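Local coordinates for probable hydrogenase maturation factor HypB (Methanocaldococcus jannaschii, PDB 2HF9), which probably binds and slowly hydrolyses GTP as a homodimeric metal-binding factor required for inserting nickel into [NiFe] hydrogenases during their maturation, at residues A[98-103]-A[130-135]; A[40-45]-A[124-129]; A[141-146]-A[163-168]; A[20-25]-A[102-107]. All blocks are in the same frame, centred on the assembly; numbering follows the deposited sequence.

Contact 1. Residues A[98-103]-A[130-135]; sequences KECHLD and LICPAD
Cys100 and Cys132 are joined by a disulfide, SG to SG 2.0 Å, with a torsion of -96° about the S-S bond, close to the relaxed right angle. It ties two loops of the P-loop GTPase domain, one leading into helix 104-111 and the other following strand 121-125. Both cysteines, with His101, bind zinc in this protein and by similarity nickel; here the sulfurs are spent on each other. The His101 imidazole stands beside the bridge: ND1 is 3.7 Å from Cys132 CB, while Cys100 SG lies in the ring plane at the edge and Glu99 CG sits over one face, 4.0 Å above the plane. Further out, Pro133 packs against the 98-103 loop, its CG 4.1 Å from His101 CB. Phe136 stacks on the imidazole, and Asn129 OD1 accepts from both Ile131 N and Cys132 N at the start of 130-135. Cys100 and Cys132 also pack on Cys100 of the second subunit, which places the bridge at the dimer interface. No hydrogen bond crosses between the loops, and Pro133 CD rests 3.6 Å from Cys100 O, a carbonyl buried without a polar partner.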
loop_
_atom_site.group_PDB
_atom_site.type_symbol
_atom_site.label_atom_id
_atom_site.label_comp_id
_atom_site.label_asym_id
_atom_site.label_seq_id
_atom_site.Cartn_x
_atom_site.Cartn_y
_atom_site.Cartn_z
ATOM N N LYS A 98 1.683 -6.101 -13.271
ATOM C CA LYS A 98 1.904 -6.686 -11.949
ATOM C C LYS A 98 3.161 -6.143 -11.261
ATOM O O LYS A 98 3.489 -6.547 -10.140
ATOM C CB LYS A 98 1.925 -8.217 -12.033
ATOM C CG LYS A 98 0.605 -8.816 -12.505
ATOM C CD LYS A 98 0.599 -10.335 -12.422
ATOM C CE LYS A 98 -0.719 -10.900 -12.933
ATOM N NZ LYS A 98 -0.768 -12.389 -12.865
ATOM N N GLU A 99 3.847 -5.216 -11.927
ATOM C CA GLU A 99 5.035 -4.574 -11.370
ATOM C C GLU A 99 4.677 -3.670 -10.184
ATOM O O GLU A 99 3.738 -2.872 -10.253
ATOM C CB GLU A 99 5.774 -3.786 -12.457
ATOM C CG GLU A 99 7.297 -3.836 -12.351
ATOM C CD GLU A 99 7.850 -5.253 -12.417
ATOM O OE1 GLU A 99 7.513 -5.995 -13.367
ATOM O OE2 GLU A 99 8.628 -5.626 -11.513
ATOM N N CYS A 100 5.428 -3.809 -9.096
ATOM C CA CYS A 100 5.165 -3.066 -7.864
ATOM C C CYS A 100 5.966 -1.765 -7.778
ATOM O O CYS A 100 6.136 -1.198 -6.694
ATOM C CB CYS A 100 5.436 -3.950 -6.643
ATOM S SG CYS A 100 7.080 -4.674 -6.600
ATOM N N HIS A 101 6.445 -1.297 -8.930
ATOM C CA HIS A 101 7.236 -0.072 -9.036
ATOM C C HIS A 101 7.361 0.332 -10.503
ATOM O O HIS A 101 7.279 -0.515 -11.394
ATOM C CB HIS A 101 8.637 -0.287 -8.451
ATOM C CG HIS A 101 9.460 -1.288 -9.205
ATOM N ND1 HIS A 101 9.458 -2.633 -8.903
ATOM C CD2 HIS A 101 10.300 -1.141 -10.256
ATOM C CE1 HIS A 101 10.269 -3.269 -9.730
ATOM N NE2 HIS A 101 10.791 -2.387 -10.563
ATOM N N LEU A 102 7.552 1.625 -10.748
ATOM C CA LEU A 102 8.042 2.086 -12.043
ATOM C C LEU A 102 9.557 1.903 -12.058
ATOM O O LEU A 102 10.175 1.784 -11.000
ATOM C CB LEU A 102 7.697 3.564 -12.266
ATOM C CG LEU A 102 6.240 3.970 -12.503
ATOM C CD1 LEU A 102 6.129 5.481 -12.488
ATOM C CD2 LEU A 102 5.714 3.420 -13.811
ATOM N N ASP A 103 10.155 1.878 -13.246
ATOM C CA ASP A 103 11.617 1.865 -13.364
ATOM C C ASP A 103 12.099 2.921 -14.367
ATOM O O ASP A 103 11.292 3.512 -15.079
ATOM C CB ASP A 103 12.147 0.451 -13.680
ATOM C CG ASP A 103 11.745 -0.057 -15.066
ATOM O OD1 ASP A 103 11.298 0.738 -15.913
ATOM O OD2 ASP A 103 11.895 -1.275 -15.310
ATOM N N LEU A 130 5.038 0.807 -0.587
ATOM C CA LEU A 130 6.116 1.332 0.255
ATOM C C LEU A 130 7.367 0.449 0.293
ATOM O O LEU A 130 8.298 0.725 1.054
ATOM C CB LEU A 130 5.613 1.593 1.683
ATOM C CG LEU A 130 4.715 2.803 1.954
ATOM C CD1 LEU A 130 4.318 2.828 3.424
ATOM C CD2 LEU A 130 5.388 4.123 1.559
ATOM N N ILE A 131 7.392 -0.600 -0.524
ATOM C CA ILE A 131 8.512 -1.543 -0.543
ATOM C C ILE A 131 9.382 -1.417 -1.802
ATOM O O ILE A 131 10.513 -0.928 -1.720
ATOM C CB ILE A 131 8.039 -3.015 -0.318
ATOM C CG1 ILE A 131 7.610 -3.236 1.135
ATOM C CG2 ILE A 131 9.141 -4.009 -0.645
ATOM C CD1 ILE A 131 6.149 -3.010 1.393
ATOM N N CYS A 132 8.844 -1.829 -2.954
ATOM C CA CYS A 132 9.619 -1.951 -4.203
ATOM C C CYS A 132 10.227 -0.662 -4.768
ATOM O O CYS A 132 11.381 -0.682 -5.211
ATOM C CB CYS A 132 8.786 -2.609 -5.302
ATOM S SG CYS A 132 7.853 -4.061 -4.824
ATOM N N PRO A 133 9.454 0.449 -4.794
ATOM C CA PRO A 133 9.990 1.677 -5.395
ATOM C C PRO A 133 11.253 2.227 -4.724
ATOM O O PRO A 133 11.960 3.036 -5.326
ATOM C CB PRO A 133 8.830 2.673 -5.247
ATOM C CG PRO A 133 7.612 1.828 -5.122
ATOM C CD PRO A 133 8.069 0.648 -4.323
ATOM N N ALA A 134 11.537 1.787 -3.499
ATOM C CA ALA A 134 12.709 2.253 -2.758
ATOM C C ALA A 134 14.015 2.038 -3.525
ATOM O O ALA A 134 14.883 2.914 -3.536
ATOM C CB ALA A 134 12.778 1.579 -1.394
ATOM N N ASP A 135 14.135 0.881 -4.175
ATOM C CA ASP A 135 15.365 0.495 -4.874
ATOM C C ASP A 135 15.448 0.965 -6.328
ATOM O O ASP A 135 16.480 0.783 -6.975
ATOM C CB ASP A 135 15.550 -1.026 -4.823
ATOM C CG ASP A 135 15.792 -1.545 -3.414
ATOM O OD1 ASP A 135 16.339 -0.796 -2.573
ATOM O OD2 ASP A 135 15.435 -2.713 -3.153
#

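Contact 2. Residues A[40-45]-A[124-129]; sequences AFDFMG and IENVGN. With MG (magnesium ion), chain C; GSP (5'-guanosine-diphosphate-monothiophosphate), chain E.
The Phe43 ring meets strand 121-125 at its edge, with Ile124 O near the ring plane, 3.6 Å from CD1; the Phe123 ring stands at about 85° to it. Two other flat groups, the Asp42 carboxylate and the Asn126 amide, have planes 30° apart, and Asn126 ND2 reaches the syn side of Asp42 OD1 at 3.1 Å. Asn126 OD1 accepts from Val127 N in the carbonyl plane, on a lone pair, and also from Leu102 N. Replacing Asn126 by alanine takes the amide away and would probably leave Asp42 OD1, Leu102 N and Val127 N without this partner. The backbones pair as a parallel ladder: Phe41 O takes Ile124 N and Ile124 O takes Phe43 N, both 2.8 Å. Past it, Asn129 N donates to Gly45 O, at the start of the P-loop. Glu125, its CG anti to the backbone N (chi1 -174°), extends to magnesium, OE2 2.1 Å away. Thr52, Asp80, a water and two nucleotide oxygens complete the site, and the pairing probably helps to place Glu125 beside the terminal thiophosphate.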
loop_
_atom_site.group_PDB
_atom_site.type_symbol
_atom_site.label_atom_id
_atom_site.label_comp_id
_atom_site.label_asym_id
_atom_site.label_seq_id
_atom_site.Cartn_x
_atom_site.Cartn_y
_atom_site.Cartn_z
ATOM N N ALA A 40 12.366 17.028 -12.419
ATOM C CA ALA A 40 11.465 15.889 -12.254
ATOM C C ALA A 40 11.339 15.413 -10.810
ATOM O O ALA A 40 12.321 15.378 -10.065
ATOM C CB ALA A 40 11.894 14.739 -13.149
ATOM N N PHE A 41 10.119 15.027 -10.444
ATOM C CA PHE A 41 9.787 14.598 -9.090
ATOM C C PHE A 41 9.098 13.230 -9.092
ATOM O O PHE A 41 8.122 13.014 -9.817
ATOM C CB PHE A 41 8.894 15.641 -8.399
ATOM C CG PHE A 41 9.569 16.968 -8.163
ATOM C CD1 PHE A 41 9.560 17.957 -9.145
ATOM C CD2 PHE A 41 10.201 17.237 -6.951
ATOM C CE1 PHE A 41 10.181 19.187 -8.928
ATOM C CE2 PHE A 41 10.819 18.470 -6.723
ATOM C CZ PHE A 41 10.807 19.445 -7.718
ATOM N N ASP A 42 9.616 12.319 -8.273
ATOM C CA ASP A 42 9.056 10.981 -8.105
ATOM C C ASP A 42 8.144 10.969 -6.868
ATOM O O ASP A 42 8.617 11.105 -5.739
ATOM C CB ASP A 42 10.206 9.964 -7.978
ATOM C CG ASP A 42 9.733 8.522 -7.786
ATOM O OD1 ASP A 42 8.519 8.245 -7.783
ATOM O OD2 ASP A 42 10.604 7.649 -7.637
ATOM N N PHE A 43 6.839 10.828 -7.101
ATOM C CA PHE A 43 5.844 10.771 -6.034
ATOM C C PHE A 43 5.533 9.321 -5.693
ATOM O O PHE A 43 4.862 8.625 -6.459
ATOM C CB PHE A 43 4.553 11.490 -6.445
ATOM C CG PHE A 43 4.686 12.982 -6.542
ATOM C CD1 PHE A 43 5.210 13.576 -7.687
ATOM C CD2 PHE A 43 4.257 13.798 -5.499
ATOM C CE1 PHE A 43 5.330 14.959 -7.784
ATOM C CE2 PHE A 43 4.368 15.185 -5.585
ATOM C CZ PHE A 43 4.906 15.766 -6.733
ATOM N N MET A 44 6.047 8.880 -4.548
ATOM C CA MET A 44 5.812 7.541 -4.021
ATOM C C MET A 44 4.870 7.614 -2.825
ATOM O O MET A 44 4.657 8.687 -2.264
ATOM C CB MET A 44 7.136 6.903 -3.572
ATOM C CG MET A 44 8.110 6.567 -4.699
ATOM S SD MET A 44 9.731 6.088 -4.058
ATOM C CE MET A 44 10.386 7.691 -3.588
ATOM N N GLY A 45 4.310 6.473 -2.439
ATOM C CA GLY A 45 3.497 6.392 -1.235
ATOM C C GLY A 45 2.720 5.101 -1.097
ATOM O O GLY A 45 2.811 4.208 -1.950
ATOM N N ILE A 124 5.965 12.615 -11.599
ATOM C CA ILE A 124 5.734 11.199 -11.853
ATOM C C ILE A 124 5.031 10.561 -10.663
ATOM O O ILE A 124 5.575 10.548 -9.555
ATOM C CB ILE A 124 7.056 10.436 -12.121
ATOM C CG1 ILE A 124 7.893 11.138 -13.197
ATOM C CG2 ILE A 124 6.766 8.976 -12.492
ATOM C CD1 ILE A 124 9.217 10.440 -13.498
ATOM N N GLU A 125 3.824 10.041 -10.882
ATOM C CA GLU A 125 3.160 9.280 -9.831
ATOM C C GLU A 125 3.518 7.809 -9.948
ATOM O O GLU A 125 3.085 7.120 -10.874
ATOM C CB GLU A 125 1.642 9.465 -9.829
ATOM C CG GLU A 125 0.987 8.770 -8.641
ATOM C CD GLU A 125 -0.459 9.149 -8.443
ATOM O OE1 GLU A 125 -0.872 10.213 -8.935
ATOM O OE2 GLU A 125 -1.198 8.376 -7.797
ATOM N N ASN A 126 4.326 7.350 -8.999
ATOM C CA ASN A 126 4.752 5.966 -8.934
ATOM C C ASN A 126 3.588 5.082 -8.498
ATOM O O ASN A 126 2.534 5.583 -8.095
ATOM C CB ASN A 126 5.909 5.842 -7.939
ATOM C CG ASN A 126 6.940 4.821 -8.362
ATOM O OD1 ASN A 126 6.609 3.717 -8.805
ATOM N ND2 ASN A 126 8.206 5.179 -8.209
ATOM N N VAL A 127 3.768 3.769 -8.569
ATOM C CA VAL A 127 2.723 2.860 -8.098
ATOM C C VAL A 127 2.650 2.924 -6.562
ATOM O O VAL A 127 3.662 3.167 -5.901
ATOM C CB VAL A 127 2.922 1.408 -8.605
ATOM C CG1 VAL A 127 3.391 1.386 -10.064
ATOM C CG2 VAL A 127 3.896 0.671 -7.737
ATOM N N GLY A 128 1.451 2.743 -6.009
ATOM C CA GLY A 128 1.247 2.788 -4.556
ATOM C C GLY A 128 1.789 1.555 -3.859
ATOM O O GLY A 128 1.174 0.491 -3.902
ATOM N N ASN A 129 2.945 1.714 -3.213
ATOM C CA ASN A 129 3.702 0.618 -2.614
ATOM C C ASN A 129 4.854 1.237 -1.835
ATOM O O ASN A 129 5.565 2.097 -2.364
ATOM C CB ASN A 129 4.257 -0.314 -3.708
ATOM C CG ASN A 129 4.724 -1.670 -3.171
ATOM O OD1 ASN A 129 5.614 -1.756 -2.322
ATOM N ND2 ASN A 129 4.135 -2.740 -3.692
HETATM MG MG MG C . -3.310 8.307 -7.442
HETATM P PG GSP E . -3.591 5.750 -5.534
HETATM O O3B GSP E . -4.046 6.820 -4.422
HETATM S S1G GSP E . -2.421 4.677 -4.863
HETATM O O2G GSP E . -4.866 4.980 -5.927
HETATM O O3G GSP E . -3.036 6.499 -6.757
HETATM P PB GSP E . -3.400 8.287 -4.239
HETATM O O1B GSP E . -2.248 8.184 -3.320
HETATM O O2B GSP E . -3.062 8.944 -5.516
HETATM P PA GSP E . -5.713 10.025 -3.913
HETATM O O1A GSP E . -5.182 11.339 -4.346
HETATM O O2A GSP E . -6.535 9.385 -4.972
HETATM O O3A GSP E . -4.547 9.044 -3.392
HETATM O "O5'" GSP E . -6.524 10.236 -2.548
HETATM C "C5'" GSP E . -7.114 9.143 -1.871
HETATM C "C4'" GSP E . -8.331 9.619 -1.083
HETATM O "O4'" GSP E . -7.931 10.402 0.029
HETATM C "C3'" GSP E . -9.276 10.486 -1.899
HETATM O "O3'" GSP E . -10.578 10.113 -1.508
HETATM C "C2'" GSP E . -8.974 11.897 -1.444
HETATM O "O2'" GSP E . -10.102 12.729 -1.505
HETATM C "C1'" GSP E . -8.554 11.677 -0.004
HETATM N N9 GSP E . -7.579 12.627 0.555
HETATM C C8 GSP E . -6.322 12.929 0.092
HETATM N N7 GSP E . -5.762 13.809 0.952
HETATM C C5 GSP E . -6.633 14.055 1.958
HETATM C C6 GSP E . -6.569 14.864 3.093
HETATM O O6 GSP E . -5.563 15.532 3.325
HETATM N N1 GSP E . -7.646 14.899 3.961
HETATM C C2 GSP E . -8.779 14.145 3.700
HETATM N N2 GSP E . -9.814 14.187 4.532
HETATM N N3 GSP E . -8.837 13.342 2.575
HETATM C C4 GSP E . -7.776 13.303 1.724
HETATM O O HOH W 1 5.376 4.275 -3.965
HETATM O O HOH W 2 -5.331 8.273 -7.149
#

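Contact 3. Residues A[141-146]-A[163-168]; sequences HKRIVV and MKTADL
Lys142 lays its CD against the carboxylate of Asp167, 3.6 Å from CG, the two side chains crossing at about a right angle. Their charged ends stay apart, NZ to OD1 4.3 Å, and a water spans them, accepting from NZ and donating to OD1; the direct salt bridge of Lys142 is with Glu224. Arg143 is gripped at both ends. Its backbone N donates 2.8 Å to Asp167 OD2, on the anti lone pair, and its O accepts from two donors, Asp167 N and Leu168 N. The side chain bends at chi3 (68°), which brings the edge of the guanidinium to Thr165 in the type I turn 163-166: NH2 gives Thr165 OG1 a bond of 3.1 Å at 164°, the oxygen 2° from the guanidinium plane, while NE makes only weak bonds to Thr165 O and OG1. The Thr165 hydroxyl is also hydrogen-bonded to Ile162 O, and NH2 to Pro133 O. Ile144 pairs with Leu168 where strand 168-172 joins strand 142-148 in the parallel sheet of the P-loop NTPase fold. Their side chains run alongside, pointing the same way, CG2 to CD2 3.8 Å. Val145 continues the ladder, its N bound to Leu168 O at 2.9 Å, and splits its two methyls: CG2 packs on Ala166 CB at 3.6 Å, while CG1 meets the methyl CE of Met163, whose chain crosses it at about a right angle.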
loop_
_atom_site.group_PDB
_atom_site.type_symbol
_atom_site.label_atom_id
_atom_site.label_comp_id
_atom_site.label_asym_id
_atom_site.label_seq_id
_atom_site.Cartn_x
_atom_site.Cartn_y
_atom_site.Cartn_z
ATOM N N HIS A 141 15.019 14.225 -10.140
ATOM C CA HIS A 141 15.849 15.080 -9.299
ATOM C C HIS A 141 15.540 14.887 -7.818
ATOM O O HIS A 141 16.450 14.855 -6.989
ATOM C CB HIS A 141 15.694 16.544 -9.710
ATOM C CG HIS A 141 16.191 16.823 -11.093
ATOM N ND1 HIS A 141 15.390 16.710 -12.209
ATOM C CD2 HIS A 141 17.419 17.169 -11.543
ATOM C CE1 HIS A 141 16.101 16.994 -13.286
ATOM N NE2 HIS A 141 17.335 17.274 -12.909
ATOM N N LYS A 142 14.256 14.750 -7.490
ATOM C CA LYS A 142 13.837 14.546 -6.105
ATOM C C LYS A 142 12.800 13.442 -5.951
ATOM O O LYS A 142 12.011 13.161 -6.859
ATOM C CB LYS A 142 13.297 15.844 -5.481
ATOM C CG LYS A 142 14.284 17.002 -5.412
ATOM C CD LYS A 142 15.383 16.788 -4.380
ATOM C CE LYS A 142 16.448 17.869 -4.500
ATOM N NZ LYS A 142 17.598 17.605 -3.596
ATOM N N ARG A 143 12.813 12.831 -4.772
ATOM C CA ARG A 143 11.865 11.796 -4.421
ATOM C C ARG A 143 10.983 12.272 -3.273
ATOM O O ARG A 143 11.475 12.795 -2.268
ATOM C CB ARG A 143 12.610 10.515 -4.062
ATOM C CG ARG A 143 13.309 9.877 -5.261
ATOM C CD ARG A 143 14.426 8.929 -4.857
ATOM N NE ARG A 143 13.939 7.718 -4.192
ATOM C CZ ARG A 143 13.536 6.614 -4.821
ATOM N NH1 ARG A 143 13.534 6.553 -6.148
ATOM N NH2 ARG A 143 13.114 5.571 -4.120
ATOM N N ILE A 144 9.677 12.102 -3.442
ATOM C CA ILE A 144 8.702 12.512 -2.437
ATOM C C ILE A 144 7.930 11.274 -1.991
ATOM O O ILE A 144 7.376 10.556 -2.826
ATOM C CB ILE A 144 7.724 13.593 -2.988
ATOM C CG1 ILE A 144 8.500 14.838 -3.444
ATOM C CG2 ILE A 144 6.643 13.943 -1.945
ATOM C CD1 ILE A 144 7.680 15.872 -4.190
ATOM N N VAL A 145 7.930 11.006 -0.687
ATOM C CA VAL A 145 7.132 9.909 -0.145
ATOM C C VAL A 145 5.929 10.484 0.593
ATOM O O VAL A 145 6.076 11.260 1.543
ATOM C CB VAL A 145 7.949 8.946 0.765
ATOM C CG1 VAL A 145 7.042 7.880 1.390
ATOM C CG2 VAL A 145 9.054 8.275 -0.026
ATOM N N VAL A 146 4.742 10.114 0.122
ATOM C CA VAL A 146 3.498 10.536 0.735
ATOM C C VAL A 146 2.902 9.370 1.515
ATOM O O VAL A 146 2.571 8.332 0.948
ATOM C CB VAL A 146 2.467 11.020 -0.324
ATOM C CG1 VAL A 146 1.223 11.608 0.359
ATOM C CG2 VAL A 146 3.101 12.036 -1.269
ATOM N N MET A 163 11.706 5.363 3.331
ATOM C CA MET A 163 11.802 6.667 3.994
ATOM C C MET A 163 13.183 7.277 3.834
ATOM O O MET A 163 13.314 8.484 3.644
ATOM C CB MET A 163 11.435 6.569 5.481
ATOM C CG MET A 163 9.994 6.181 5.748
ATOM S SD MET A 163 8.775 7.266 4.979
ATOM C CE MET A 163 7.362 6.174 5.012
ATOM N N LYS A 164 14.209 6.431 3.889
ATOM C CA LYS A 164 15.596 6.870 3.709
ATOM C C LYS A 164 15.908 7.338 2.289
ATOM O O LYS A 164 16.919 8.008 2.065
ATOM C CB LYS A 164 16.570 5.763 4.117
ATOM C CG LYS A 164 16.554 5.433 5.598
ATOM C CD LYS A 164 17.646 4.429 5.932
ATOM C CE LYS A 164 17.432 3.821 7.306
ATOM N NZ LYS A 164 16.525 2.633 7.238
ATOM N N THR A 165 15.049 6.983 1.334
ATOM C CA THR A 165 15.253 7.380 -0.064
ATOM C C THR A 165 14.534 8.692 -0.398
ATOM O O THR A 165 14.705 9.244 -1.485
ATOM C CB THR A 165 14.829 6.262 -1.064
ATOM O OG1 THR A 165 13.398 6.184 -1.137
ATOM C CG2 THR A 165 15.391 4.907 -0.635
ATOM N N ALA A 166 13.755 9.199 0.555
ATOM C CA ALA A 166 12.955 10.402 0.344
ATOM C C ALA A 166 13.744 11.687 0.579
ATOM O O ALA A 166 14.558 11.772 1.504
ATOM C CB ALA A 166 11.724 10.374 1.235
ATOM N N ASP A 167 13.493 12.677 -0.275
ATOM C CA ASP A 167 13.986 14.035 -0.084
ATOM C C ASP A 167 12.929 14.862 0.645
ATOM O O ASP A 167 13.247 15.811 1.372
ATOM C CB ASP A 167 14.311 14.667 -1.435
ATOM C CG ASP A 167 15.413 13.924 -2.171
ATOM O OD1 ASP A 167 16.562 13.947 -1.692
ATOM O OD2 ASP A 167 15.125 13.317 -3.223
ATOM N N LEU A 168 11.670 14.491 0.427
ATOM C CA LEU A 168 10.541 15.070 1.133
ATOM C C LEU A 168 9.633 13.955 1.631
ATOM O O LEU A 168 9.258 13.062 0.871
ATOM C CB LEU A 168 9.747 16.024 0.227
ATOM C CG LEU A 168 8.403 16.539 0.760
ATOM C CD1 LEU A 168 8.583 17.473 1.954
ATOM C CD2 LEU A 168 7.573 17.209 -0.335
HETATM O O HOH W 3 18.341 14.931 -3.499
#

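Contact 4. Residues A[20-25]-A[102-107]; sequences KANKRL and LDAHLV. With ZN (zinc ion), chain D.
Asn22 OD1 accepts the backbone N-H of Ala104 at 2.9 Å and 164°, the donor tilted 16° from the amide carbonyl plane. CG lies anti to the backbone N (chi1 -176°), which carries the amide across to the start of helix 104-111. A water donates to the same OD1 at 2.7 Å and accepts from His105 N, making a second, bridged link; Asn22 ND2 turns to Asp137 O. With a leucine in place of Asn22, Ala104 N and the water would probably lose their acceptor. Within 102-107, Asp103 OD1 takes Leu106 N at 2.9 Å, an N-cap bond. Among apolar contacts, Leu25 CB touches Ala104 CB at 3.8 Å, and Leu25 CD1 lies 3.6 Å from His105 CB, the two side chains alongside and pointing the same way. The metal bond is His105 NE2 to zinc, 1.9 Å, with His109 NE2 as the other protein ligand: one helical turn apart, the pair forms an i, i+4 histidine metal site.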
loop_
_atom_site.group_PDB
_atom_site.type_symbol
_atom_site.label_atom_id
_atom_site.label_comp_id
_atom_site.label_asym_id
_atom_site.label_seq_id
_atom_site.Cartn_x
_atom_site.Cartn_y
_atom_site.Cartn_z
ATOM N N LYS A 20 21.791 -2.177 -11.331
ATOM C CA LYS A 20 22.939 -1.547 -11.984
ATOM C C LYS A 20 22.534 -1.009 -13.351
ATOM O O LYS A 20 22.947 0.084 -13.742
ATOM C CB LYS A 20 24.112 -2.528 -12.126
ATOM C CG LYS A 20 24.794 -2.939 -10.815
ATOM C CD LYS A 20 24.277 -4.281 -10.292
ATOM C CE LYS A 20 23.145 -4.106 -9.290
ATOM N NZ LYS A 20 22.312 -5.329 -9.170
ATOM N N ALA A 21 21.722 -1.787 -14.064
ATOM C CA ALA A 21 21.177 -1.383 -15.356
ATOM C C ALA A 21 20.172 -0.237 -15.208
ATOM O O ALA A 21 20.144 0.679 -16.031
ATOM C CB ALA A 21 20.534 -2.572 -16.053
ATOM N N ASN A 22 19.354 -0.299 -14.158
ATOM C CA ASN A 22 18.400 0.767 -13.851
ATOM C C ASN A 22 19.090 2.099 -13.571
ATOM O O ASN A 22 18.663 3.137 -14.079
ATOM C CB ASN A 22 17.503 0.383 -12.671
ATOM C CG ASN A 22 16.429 1.425 -12.395
ATOM O OD1 ASN A 22 15.443 1.526 -13.125
ATOM N ND2 ASN A 22 16.621 2.209 -11.337
ATOM N N LYS A 23 20.157 2.057 -12.772
ATOM C CA LYS A 23 20.923 3.256 -12.405
ATOM C C LYS A 23 21.518 3.951 -13.631
ATOM O O LYS A 23 21.476 5.180 -13.727
ATOM C CB LYS A 23 22.007 2.917 -11.364
ATOM C CG LYS A 23 22.972 4.063 -10.990
ATOM C CD LYS A 23 22.276 5.344 -10.495
ATOM C CE LYS A 23 21.815 5.258 -9.045
ATOM N NZ LYS A 23 20.467 4.635 -8.900
ATOM N N ARG A 24 22.053 3.164 -14.565
ATOM C CA ARG A 24 22.555 3.691 -15.839
ATOM C C ARG A 24 21.462 4.454 -16.586
ATOM O O ARG A 24 21.698 5.551 -17.093
ATOM C CB ARG A 24 23.092 2.566 -16.736
ATOM C CG ARG A 24 24.342 1.853 -16.224
ATOM C CD ARG A 24 25.045 1.065 -17.339
ATOM N NE ARG A 24 24.130 0.225 -18.119
ATOM C CZ ARG A 24 23.949 -1.083 -17.932
ATOM N NH1 ARG A 24 24.616 -1.732 -16.984
ATOM N NH2 ARG A 24 23.094 -1.747 -18.698
ATOM N N LEU A 25 20.267 3.868 -16.641
ATOM C CA LEU A 25 19.147 4.468 -17.357
ATOM C C LEU A 25 18.605 5.695 -16.628
ATOM O O LEU A 25 18.182 6.660 -17.262
ATOM C CB LEU A 25 18.039 3.438 -17.599
ATOM C CG LEU A 25 18.388 2.267 -18.525
ATOM C CD1 LEU A 25 17.161 1.417 -18.786
ATOM C CD2 LEU A 25 18.988 2.749 -19.846
ATOM N N LEU A 102 7.552 1.625 -10.748
ATOM C CA LEU A 102 8.042 2.086 -12.043
ATOM C C LEU A 102 9.557 1.903 -12.058
ATOM O O LEU A 102 10.175 1.784 -11.000
ATOM C CB LEU A 102 7.697 3.564 -12.266
ATOM C CG LEU A 102 6.240 3.970 -12.503
ATOM C CD1 LEU A 102 6.129 5.481 -12.488
ATOM C CD2 LEU A 102 5.714 3.420 -13.811
ATOM N N ASP A 103 10.155 1.878 -13.246
ATOM C CA ASP A 103 11.617 1.865 -13.364
ATOM C C ASP A 103 12.099 2.921 -14.367
ATOM O O ASP A 103 11.292 3.512 -15.079
ATOM C CB ASP A 103 12.147 0.451 -13.680
ATOM C CG ASP A 103 11.745 -0.057 -15.066
ATOM O OD1 ASP A 103 11.298 0.738 -15.913
ATOM O OD2 ASP A 103 11.895 -1.275 -15.310
ATOM N N ALA A 104 13.406 3.168 -14.407
ATOM C CA ALA A 104 13.972 4.183 -15.303
ATOM C C ALA A 104 13.730 3.876 -16.784
ATOM O O ALA A 104 13.568 4.790 -17.596
ATOM C CB ALA A 104 15.453 4.361 -15.035
ATOM N N HIS A 105 13.706 2.588 -17.124
ATOM C CA HIS A 105 13.489 2.142 -18.493
ATOM C C HIS A 105 12.134 2.599 -19.033
ATOM O O HIS A 105 12.063 3.250 -20.081
ATOM C CB HIS A 105 13.632 0.617 -18.588
ATOM C CG HIS A 105 13.395 0.072 -19.961
ATOM N ND1 HIS A 105 12.505 -0.949 -20.213
ATOM C CD2 HIS A 105 13.920 0.420 -21.158
ATOM C CE1 HIS A 105 12.499 -1.214 -21.508
ATOM N NE2 HIS A 105 13.350 -0.397 -22.104
ATOM N N LEU A 106 11.069 2.265 -18.309
ATOM C CA LEU A 106 9.721 2.646 -18.712
ATOM C C LEU A 106 9.546 4.168 -18.705
ATOM O O LEU A 106 8.931 4.726 -19.619
ATOM C CB LEU A 106 8.667 1.942 -17.843
ATOM C CG LEU A 106 7.995 0.669 -18.395
ATOM C CD1 LEU A 106 8.992 -0.377 -18.894
ATOM C CD2 LEU A 106 7.072 0.056 -17.345
ATOM N N VAL A 107 10.108 4.825 -17.690
ATOM C CA VAL A 107 10.097 6.288 -17.594
ATOM C C VAL A 107 10.857 6.927 -18.767
ATOM O O VAL A 107 10.393 7.908 -19.345
ATOM C CB VAL A 107 10.632 6.787 -16.219
ATOM C CG1 VAL A 107 10.914 8.292 -16.238
ATOM C CG2 VAL A 107 9.644 6.440 -15.105
HETATM ZN ZN ZN D . 13.679 0.114 -23.861
HETATM O O HOH W 4 15.242 0.546 -15.608
#

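Contact 2 is the buried centre of the parallel sheet, about 4 Å from the chain centre, and contact 3 adds the next strand on the other side of strand 39-45, where Asp42 O and Met44 N bond to Ile144. Contact 2 rests on ladder pairing, contact 3 on one bridge plus side-chain bonds to a turn. Contacts 1 and 4 lie farther out, their centres about 13 and 16 Å from that of the chain. A disulfide joins contact 1; contact 4 has one side-chain-to-backbone hydrogen bond, a bridging water and apolar packing, with zinc at its edge. They share Leu102 and Asp103, and the loops of contact 1 reach both sheet contacts. Contacts 3 and 4 do not touch. Magnesium belongs to the core contact, zinc to the peripheral one.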